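Long-range contacts in DMATS type aromatic prenyltransferase (PDB 6ZS0), which probably catalyses the transfer of a dimethylallyl group to C5 of the indole ring of tryptophan, inside an ABBA-fold barrel: residues S4-F9 with V42-L47; V148-P154 with P189-L195; L288-S292 with L305-L309. All blocks are in the same frame, centred on the assembly; numbering follows the deposited sequence.

Contact 1. Residues S4-F9 with V42-L47; sequences STLGSF and VAQRPL
Leu47 reaches across to the start of helix 6-20 and meets residues Ser4 to Phe9. Its CB lies near Ser4 O. Leu47 CG, anti to its own carbonyl carbon (chi1 -73°), rests 3.8 Å from Thr5 C. The two methyls then divide. Leu47 CD1 packs 3.6 Å from Phe9 CB and comes to the ring obliquely, near Phe9 CG. Leu47 CD2 meets Leu6 CD2 at 3.6 Å, and these two leucine side chains cross at about a right angle. The backbones are joined beside this patch. Leu47 N donates to Ser4 O at 3.0 Å. Leu6 N donates to Arg45 O at 3.0 Å. Gly7 N donates to Ala43 O at 2.7 Å. Two amides of the first helical turn are thus satisfied by carbonyls of 42-47. Thr5 is the N-cap, and with Ser8 it forms a capping box: Ser8 N donates to Thr5 OG1 at 3.0 Å and Thr5 N to Ser8 OG at 2.9 Å. The turn therefore draws on both its own cap and the facing loop. Segment 42-47, a 3-10 turn and loop, belongs to the connection from helix 25-39 to strand 64-70, so the contact ties the N-terminal end of helix 6-20 to that connection. Beyond it, Leu6 touches Tyr348, and Phe9 touches Ser345 and Ala347.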
loop_
_atom_site.group_PDB
_atom_site.type_symbol
_atom_site.label_atom_id
_atom_site.label_comp_id
_atom_site.label_asym_id
_atom_site.label_seq_id
_atom_site.Cartn_x
_atom_site.Cartn_y
_atom_site.Cartn_z
ATOM N N SER A 4 -12.290 16.055 -16.403
ATOM C CA SER A 4 -11.642 15.444 -15.223
ATOM C C SER A 4 -10.217 15.036 -15.590
ATOM O O SER A 4 -9.974 14.563 -16.723
ATOM C CB SER A 4 -12.430 14.277 -14.711
ATOM O OG SER A 4 -13.687 14.734 -14.228
ATOM N N THR A 5 -9.303 15.242 -14.665
ATOM C CA THR A 5 -7.879 14.882 -14.812
ATOM C C THR A 5 -7.545 13.849 -13.744
ATOM O O THR A 5 -8.318 13.674 -12.788
ATOM C CB THR A 5 -6.964 16.106 -14.721
ATOM O OG1 THR A 5 -7.165 16.723 -13.444
ATOM C CG2 THR A 5 -7.223 17.112 -15.825
ATOM N N LEU A 6 -6.413 13.228 -13.863
ATOM C CA LEU A 6 -5.953 12.346 -12.778
ATOM C C LEU A 6 -5.900 13.152 -11.490
ATOM O O LEU A 6 -6.328 12.622 -10.447
ATOM C CB LEU A 6 -4.572 11.778 -13.104
ATOM C CG LEU A 6 -4.580 10.459 -13.852
ATOM C CD1 LEU A 6 -3.158 10.064 -14.197
ATOM C CD2 LEU A 6 -5.287 9.353 -13.042
ATOM N N GLY A 7 -5.386 14.393 -11.537
ATOM C CA GLY A 7 -5.283 15.244 -10.336
ATOM C C GLY A 7 -6.639 15.617 -9.757
ATOM O O GLY A 7 -6.815 15.517 -8.535
ATOM N N SER A 8 -7.595 16.049 -10.579
ATOM C CA SER A 8 -8.911 16.495 -10.072
ATOM C C SER A 8 -9.642 15.285 -9.504
ATOM O O SER A 8 -10.285 15.399 -8.442
ATOM C CB SER A 8 -9.720 17.217 -11.110
ATOM O OG SER A 8 -10.206 16.351 -12.124
ATOM N N PHE A 9 -9.554 14.138 -10.168
ATOM C CA PHE A 9 -10.322 12.939 -9.790
ATOM C C PHE A 9 -9.747 12.350 -8.498
ATOM O O PHE A 9 -10.511 12.118 -7.535
ATOM C CB PHE A 9 -10.332 11.922 -10.930
ATOM C CG PHE A 9 -11.089 10.664 -10.602
ATOM C CD1 PHE A 9 -10.445 9.566 -10.059
ATOM C CD2 PHE A 9 -12.447 10.571 -10.852
ATOM C CE1 PHE A 9 -11.142 8.399 -9.768
ATOM C CE2 PHE A 9 -13.136 9.401 -10.568
ATOM C CZ PHE A 9 -12.487 8.319 -10.027
ATOM N N VAL A 42 1.611 14.473 -14.655
ATOM C CA VAL A 42 0.448 13.598 -14.988
ATOM C C VAL A 42 -0.793 14.045 -14.215
ATOM O O VAL A 42 -1.872 13.591 -14.595
ATOM C CB VAL A 42 0.705 12.091 -14.769
ATOM C CG1 VAL A 42 1.921 11.616 -15.530
ATOM C CG2 VAL A 42 0.798 11.710 -13.303
ATOM N N ALA A 43 -0.673 14.891 -13.186
ATOM C CA ALA A 43 -1.873 15.384 -12.453
ATOM C C ALA A 43 -2.807 16.065 -13.457
ATOM O O ALA A 43 -4.020 16.010 -13.274
ATOM C CB ALA A 43 -1.504 16.307 -11.324
ATOM N N GLN A 44 -2.240 16.688 -14.489
ATOM C CA GLN A 44 -2.998 17.478 -15.482
ATOM C C GLN A 44 -3.502 16.568 -16.612
ATOM O O GLN A 44 -4.187 17.065 -17.515
ATOM C CB GLN A 44 -2.141 18.625 -16.010
ATOM C CG GLN A 44 -1.960 19.742 -14.989
ATOM C CD GLN A 44 -2.818 20.936 -15.336
ATOM O OE1 GLN A 44 -3.996 21.018 -14.962
ATOM N NE2 GLN A 44 -2.238 21.863 -16.092
ATOM N N ARG A 45 -3.208 15.269 -16.562
ATOM C CA ARG A 45 -3.575 14.347 -17.664
ATOM C C ARG A 45 -5.074 14.120 -17.667
ATOM O O ARG A 45 -5.621 13.664 -16.680
ATOM C CB ARG A 45 -2.860 13.015 -17.506
ATOM C CG ARG A 45 -2.912 12.150 -18.748
ATOM C CD ARG A 45 -2.235 10.814 -18.504
ATOM N NE ARG A 45 -2.328 9.925 -19.659
ATOM C CZ ARG A 45 -1.513 9.934 -20.704
ATOM N NH1 ARG A 45 -0.523 10.812 -20.768
ATOM N NH2 ARG A 45 -1.697 9.066 -21.691
ATOM N N PRO A 46 -5.811 14.411 -18.759
ATOM C CA PRO A 46 -7.231 14.099 -18.807
ATOM C C PRO A 46 -7.493 12.602 -18.677
ATOM O O PRO A 46 -6.741 11.824 -19.205
ATOM C CB PRO A 46 -7.675 14.598 -20.182
ATOM C CG PRO A 46 -6.675 15.662 -20.485
ATOM C CD PRO A 46 -5.370 15.111 -19.966
ATOM N N LEU A 47 -8.590 12.245 -18.011
ATOM C CA LEU A 47 -8.960 10.816 -17.803
ATOM C C LEU A 47 -9.455 10.196 -19.111
ATOM O O LEU A 47 -9.539 8.979 -19.169
ATOM C CB LEU A 47 -10.008 10.709 -16.693
ATOM C CG LEU A 47 -9.502 10.941 -15.257
ATOM C CD1 LEU A 47 -10.594 10.612 -14.267
ATOM C CD2 LEU A 47 -8.263 10.142 -14.920
HETATM O O HOH W 1 -5.828 18.955 -13.037
#

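Contact 2. Residues V148-P154 with P189-L195; sequences VKVYLNP and PFLALDL
Val150 and Leu193 exchange a pair of backbone hydrogen bonds, Val150 N to Leu193 O and Leu193 N to Val150 O, both 2.9 Å. They mark the middle of an antiparallel strand pair. Leu152 and Leu191 exchange a second such pair. Leu195 N donates to Val148 O at 2.6 Å. The return bond of this pair is not made directly. Val148 N instead gives a weak bond to a water within hydrogen-bonding distance of Leu195 O and Asp194 OD1, which may not serve both at once. The backbones of the intervening residues bond to the flanking strands: Lys149 and Tyr151 to strand 135-139, Ala192 and Asp194 to strand 202-209. At the other end a second water donates to Asn153 OD1 and Pro189 O, and Asn153 OD1 also accepts from Ala155 N. On the face with Lys149 and Tyr151, Lys149 NZ forms a rather long salt bridge of 3.4 Å with Asp194 OD2. The lysine chain bends at chi3 (-36°), which brings CE beside the same carboxylate. With an alanine here, Asp194 OD2 would probably lose this charge partner, leaving the carboxylate to the water and to the neighbouring Arg202 and Lys204. Ala192 CB sits over one face of the Tyr151 ring, 4.1 Å from its centroid. Tyr151 points its edge at the face of Phe190, a T-shaped pair with centroids 5.8 Å apart. Val150 CG2 packs on Leu195 CD1 on the opposite face, where Leu193 meets helix 162-175. The chemistry thus splits by face: aliphatic toward the outer helices, charged and aromatic toward the barrel interior, which in this family holds the substrates.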
loop_
_atom_site.group_PDB
_atom_site.type_symbol
_atom_site.label_atom_id
_atom_site.label_comp_id
_atom_site.label_asym_id
_atom_site.label_seq_id
_atom_site.Cartn_x
_atom_site.Cartn_y
_atom_site.Cartn_z
ATOM N N VAL A 148 6.065 9.768 5.891
ATOM C CA VAL A 148 6.525 9.427 4.519
ATOM C C VAL A 148 7.157 8.035 4.529
ATOM O O VAL A 148 8.055 7.785 5.323
ATOM C CB VAL A 148 7.481 10.495 3.981
ATOM C CG1 VAL A 148 8.063 10.119 2.632
ATOM C CG2 VAL A 148 6.794 11.854 3.910
ATOM N N LYS A 149 6.696 7.165 3.639
ATOM C CA LYS A 149 7.219 5.808 3.458
ATOM C C LYS A 149 7.617 5.693 1.990
ATOM O O LYS A 149 6.813 6.127 1.164
ATOM C CB LYS A 149 6.125 4.801 3.797
ATOM C CG LYS A 149 6.574 3.361 3.954
ATOM C CD LYS A 149 5.509 2.497 4.600
ATOM C CE LYS A 149 4.723 3.230 5.662
ATOM N NZ LYS A 149 3.974 2.298 6.540
ATOM N N VAL A 150 8.796 5.173 1.707
ATOM C CA VAL A 150 9.274 4.936 0.329
ATOM C C VAL A 150 9.358 3.442 0.072
ATOM O O VAL A 150 9.943 2.751 0.890
ATOM C CB VAL A 150 10.628 5.630 0.125
ATOM C CG1 VAL A 150 11.165 5.416 -1.260
ATOM C CG2 VAL A 150 10.473 7.107 0.421
ATOM N N TYR A 151 8.822 3.002 -1.080
ATOM C CA TYR A 151 8.807 1.600 -1.558
ATOM C C TYR A 151 9.769 1.472 -2.726
ATOM O O TYR A 151 9.664 2.243 -3.669
ATOM C CB TYR A 151 7.406 1.206 -1.992
ATOM C CG TYR A 151 6.421 1.067 -0.870
ATOM C CD1 TYR A 151 5.806 2.178 -0.336
ATOM C CD2 TYR A 151 6.112 -0.177 -0.350
ATOM C CE1 TYR A 151 4.890 2.054 0.703
ATOM C CE2 TYR A 151 5.211 -0.311 0.693
ATOM C CZ TYR A 151 4.611 0.805 1.220
ATOM O OH TYR A 151 3.687 0.681 2.224
ATOM N N LEU A 152 10.689 0.529 -2.600
ATOM C CA LEU A 152 11.718 0.235 -3.613
ATOM C C LEU A 152 11.603 -1.224 -4.044
ATOM O O LEU A 152 10.886 -2.000 -3.365
ATOM C CB LEU A 152 13.083 0.544 -3.014
ATOM C CG LEU A 152 13.265 1.946 -2.451
ATOM C CD1 LEU A 152 14.526 2.024 -1.637
ATOM C CD2 LEU A 152 13.296 2.950 -3.589
ATOM N N ASN A 153 12.259 -1.570 -5.143
ATOM C CA ASN A 153 12.085 -2.859 -5.880
ATOM C C ASN A 153 13.303 -3.761 -5.723
ATOM O O ASN A 153 14.310 -3.545 -6.395
ATOM C CB ASN A 153 11.875 -2.570 -7.361
ATOM C CG ASN A 153 11.692 -3.820 -8.189
ATOM O OD1 ASN A 153 11.526 -4.914 -7.656
ATOM N ND2 ASN A 153 11.732 -3.654 -9.497
ATOM N N PRO A 154 13.271 -4.778 -4.835
ATOM C CA PRO A 154 14.395 -5.703 -4.700
ATOM C C PRO A 154 14.752 -6.444 -6.004
ATOM O O PRO A 154 15.898 -6.946 -6.086
ATOM C CB PRO A 154 13.894 -6.667 -3.620
ATOM C CG PRO A 154 12.956 -5.835 -2.807
ATOM C CD PRO A 154 12.210 -5.047 -3.850
ATOM N N PRO A 189 8.793 -8.596 -3.119
ATOM C CA PRO A 189 8.238 -7.579 -4.024
ATOM C C PRO A 189 8.613 -6.139 -3.650
ATOM O O PRO A 189 8.666 -5.327 -4.547
ATOM C CB PRO A 189 6.728 -7.789 -4.005
ATOM C CG PRO A 189 6.457 -8.584 -2.745
ATOM C CD PRO A 189 7.734 -9.354 -2.413
ATOM N N PHE A 190 8.878 -5.843 -2.386
ATOM C CA PHE A 190 9.181 -4.465 -1.941
ATOM C C PHE A 190 10.142 -4.487 -0.780
ATOM O O PHE A 190 10.061 -5.415 0.062
ATOM C CB PHE A 190 7.933 -3.734 -1.439
ATOM C CG PHE A 190 6.781 -3.738 -2.404
ATOM C CD1 PHE A 190 6.759 -2.873 -3.475
ATOM C CD2 PHE A 190 5.684 -4.563 -2.209
ATOM C CE1 PHE A 190 5.703 -2.875 -4.367
ATOM C CE2 PHE A 190 4.628 -4.574 -3.108
ATOM C CZ PHE A 190 4.642 -3.730 -4.193
ATOM N N LEU A 191 11.019 -3.487 -0.725
ATOM C CA LEU A 191 11.605 -3.042 0.537
ATOM C C LEU A 191 11.179 -1.600 0.760
ATOM O O LEU A 191 11.258 -0.783 -0.207
ATOM C CB LEU A 191 13.118 -3.171 0.475
ATOM C CG LEU A 191 13.842 -2.870 1.780
ATOM C CD1 LEU A 191 15.007 -3.830 1.940
ATOM C CD2 LEU A 191 14.310 -1.433 1.825
ATOM N N ALA A 192 10.717 -1.291 1.957
ATOM C CA ALA A 192 10.203 0.049 2.260
ATOM C C ALA A 192 10.933 0.654 3.472
ATOM O O ALA A 192 11.401 -0.081 4.347
ATOM C CB ALA A 192 8.732 0.005 2.469
ATOM N N LEU A 193 11.049 1.961 3.459
ATOM C CA LEU A 193 11.616 2.753 4.583
ATOM C C LEU A 193 10.573 3.746 5.055
ATOM O O LEU A 193 10.080 4.485 4.250
ATOM C CB LEU A 193 12.868 3.504 4.117
ATOM C CG LEU A 193 14.104 2.664 3.869
ATOM C CD1 LEU A 193 15.262 3.562 3.417
ATOM C CD2 LEU A 193 14.486 1.901 5.134
ATOM N N ASP A 194 10.314 3.784 6.354
ATOM C CA ASP A 194 9.495 4.831 6.999
ATOM C C ASP A 194 10.418 6.013 7.318
ATOM O O ASP A 194 11.305 5.806 8.120
ATOM C CB ASP A 194 8.856 4.287 8.274
ATOM C CG ASP A 194 7.366 4.134 8.176
ATOM O OD1 ASP A 194 6.685 5.172 8.053
ATOM O OD2 ASP A 194 6.906 2.990 8.207
ATOM N N LEU A 195 10.252 7.166 6.659
ATOM C CA LEU A 195 11.121 8.376 6.850
ATOM C C LEU A 195 10.415 9.441 7.712
ATOM O O LEU A 195 9.215 9.731 7.502
ATOM C CB LEU A 195 11.501 8.960 5.487
ATOM C CG LEU A 195 12.108 7.989 4.478
ATOM C CD1 LEU A 195 12.353 8.692 3.158
ATOM C CD2 LEU A 195 13.388 7.380 5.006
HETATM O O HOH W 2 6.906 8.293 8.420
HETATM O O HOH W 3 9.059 -6.014 -7.099
#

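Contact 3. Residues L288-S292 with L305-L309; sequences LARAS and LHRAL
A helical hairpin on the outside of the barrel brings Leu288 of helix 284-297 against Leu305, His306 and Leu309 of helix 303-312. The two short segments run nearly antiparallel, at 152°, with axes 11.1 Å apart, so side chains rather than backbones make the contact. Leu288 does most of the work. Its CG stands anti to the backbone N (chi1 -164°), which sends the branch between the helices. Leu288 CD2 lies over one face of the His306 ring, 3.5 Å from the centroid, in a CH-pi contact. Leu288 CD1 packs 3.6 Å from Leu305 CG and 4.0 Å from Leu309 CD2. Ala291 CB meets Leu305 CD2 at 3.5 Å, a tight fit. Ser292 OG lies at the edge of the imidazole, 3.1 Å from His306 CE1. That hydroxyl donates to Leu288 O, which also accepts from Ser292 N on the opposite face of the carbonyl. His306 ND1 is hydrogen-bonded to Ala302 O, which limits the turning of the ring. Underneath, Leu288 and Ala291 rest on strand 324-332, Leu305 on strand 338-344 and Leu309 on both. Ala308 touches Leu17 of helix 6-20, the next helix alongside.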
loop_
_atom_site.group_PDB
_atom_site.type_symbol
_atom_site.label_atom_id
_atom_site.label_comp_id
_atom_site.label_asym_id
_atom_site.label_seq_id
_atom_site.Cartn_x
_atom_site.Cartn_y
_atom_site.Cartn_z
ATOM N N LEU A 288 -16.750 -5.812 1.565
ATOM C CA LEU A 288 -17.128 -4.899 2.669
ATOM C C LEU A 288 -17.636 -5.741 3.850
ATOM O O LEU A 288 -17.233 -5.469 5.012
ATOM C CB LEU A 288 -18.173 -3.883 2.185
ATOM C CG LEU A 288 -18.367 -2.654 3.086
ATOM C CD1 LEU A 288 -17.111 -1.803 3.147
ATOM C CD2 LEU A 288 -19.514 -1.775 2.602
ATOM N N ALA A 289 -18.451 -6.750 3.567
ATOM C CA ALA A 289 -19.005 -7.640 4.606
ATOM C C ALA A 289 -17.854 -8.356 5.352
ATOM O O ALA A 289 -17.846 -8.363 6.619
ATOM C CB ALA A 289 -19.984 -8.596 3.978
ATOM N N ARG A 290 -16.877 -8.893 4.619
ATOM C CA ARG A 290 -15.715 -9.589 5.222
ATOM C C ARG A 290 -14.866 -8.592 5.998
ATOM O O ARG A 290 -14.460 -8.896 7.113
ATOM C CB ARG A 290 -14.868 -10.263 4.146
ATOM C CG ARG A 290 -15.580 -11.404 3.450
ATOM C CD ARG A 290 -14.725 -12.086 2.413
ATOM N NE ARG A 290 -15.486 -12.944 1.529
ATOM C CZ ARG A 290 -14.972 -13.577 0.480
ATOM N NH1 ARG A 290 -13.670 -13.510 0.230
ATOM N NH2 ARG A 290 -15.753 -14.290 -0.305
ATOM N N ALA A 291 -14.603 -7.411 5.438
ATOM C CA ALA A 291 -13.848 -6.381 6.177
ATOM C C ALA A 291 -14.556 -6.062 7.494
ATOM O O ALA A 291 -13.861 -5.902 8.540
ATOM C CB ALA A 291 -13.705 -5.161 5.336
ATOM N N SER A 292 -15.878 -5.933 7.446
ATOM C CA SER A 292 -16.690 -5.565 8.635
ATOM C C SER A 292 -16.540 -6.657 9.704
ATOM O O SER A 292 -16.375 -6.312 10.880
ATOM C CB SER A 292 -18.111 -5.304 8.244
ATOM O OG SER A 292 -18.203 -4.179 7.385
ATOM N N LEU A 305 -15.786 2.563 7.139
ATOM C CA LEU A 305 -15.365 1.895 5.878
ATOM C C LEU A 305 -16.517 1.912 4.868
ATOM O O LEU A 305 -16.237 2.090 3.681
ATOM C CB LEU A 305 -14.884 0.479 6.162
ATOM C CG LEU A 305 -14.361 -0.282 4.940
ATOM C CD1 LEU A 305 -13.107 0.366 4.336
ATOM C CD2 LEU A 305 -14.070 -1.724 5.307
ATOM N N HIS A 306 -17.771 1.780 5.320
ATOM C CA HIS A 306 -18.956 1.900 4.419
ATOM C C HIS A 306 -19.009 3.302 3.806
ATOM O O HIS A 306 -19.239 3.412 2.589
ATOM C CB HIS A 306 -20.262 1.564 5.150
ATOM C CG HIS A 306 -20.384 0.132 5.516
ATOM N ND1 HIS A 306 -19.538 -0.468 6.411
ATOM C CD2 HIS A 306 -21.261 -0.819 5.130
ATOM C CE1 HIS A 306 -19.867 -1.729 6.552
ATOM N NE2 HIS A 306 -20.939 -1.967 5.792
ATOM N N ARG A 307 -18.775 4.341 4.599
ATOM C CA ARG A 307 -18.746 5.731 4.090
ATOM C C ARG A 307 -17.543 5.919 3.158
ATOM O O ARG A 307 -17.682 6.667 2.180
ATOM C CB ARG A 307 -18.703 6.732 5.241
ATOM C CG ARG A 307 -19.981 6.715 6.067
ATOM C CD ARG A 307 -20.052 7.856 7.062
ATOM N NE ARG A 307 -19.800 7.386 8.419
ATOM C CZ ARG A 307 -18.840 7.831 9.235
ATOM N NH1 ARG A 307 -17.997 8.789 8.854
ATOM N NH2 ARG A 307 -18.738 7.310 10.445
ATOM N N ALA A 308 -16.415 5.265 3.458
ATOM C CA ALA A 308 -15.178 5.386 2.650
ATOM C C ALA A 308 -15.459 4.894 1.230
ATOM O O ALA A 308 -15.054 5.553 0.289
ATOM C CB ALA A 308 -14.065 4.616 3.301
ATOM N N LEU A 309 -16.108 3.748 1.068
ATOM C CA LEU A 309 -16.414 3.248 -0.285
ATOM C C LEU A 309 -17.278 4.255 -1.053
ATOM O O LEU A 309 -16.948 4.529 -2.200
ATOM C CB LEU A 309 -17.027 1.847 -0.231
ATOM C CG LEU A 309 -16.007 0.761 -0.526
ATOM C CD1 LEU A 309 -14.923 0.777 0.542
ATOM C CD2 LEU A 309 -16.663 -0.609 -0.633
#

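How the contacts relate
The three contacts come in series along the chain, each closing before the next opens. Their centres lie 26 to 27 Å apart, and none touches another. Contact 2 is nearest the centre of the chain, joining neighbouring strands of the closed ten-stranded antiparallel barrel. Contact 1, a helix start against a loop, and contact 3, helix on helix, lie farther out. Contact 3 sits across the chain's centre from contact 2, beside the last two strands, 324-332 and 338-344. Helix 6-20 relates contacts 1 and 3: it begins in 4-9 and farther on touches helix 303-312. Together they sample the ABBA design, a strand barrel surrounded by helices.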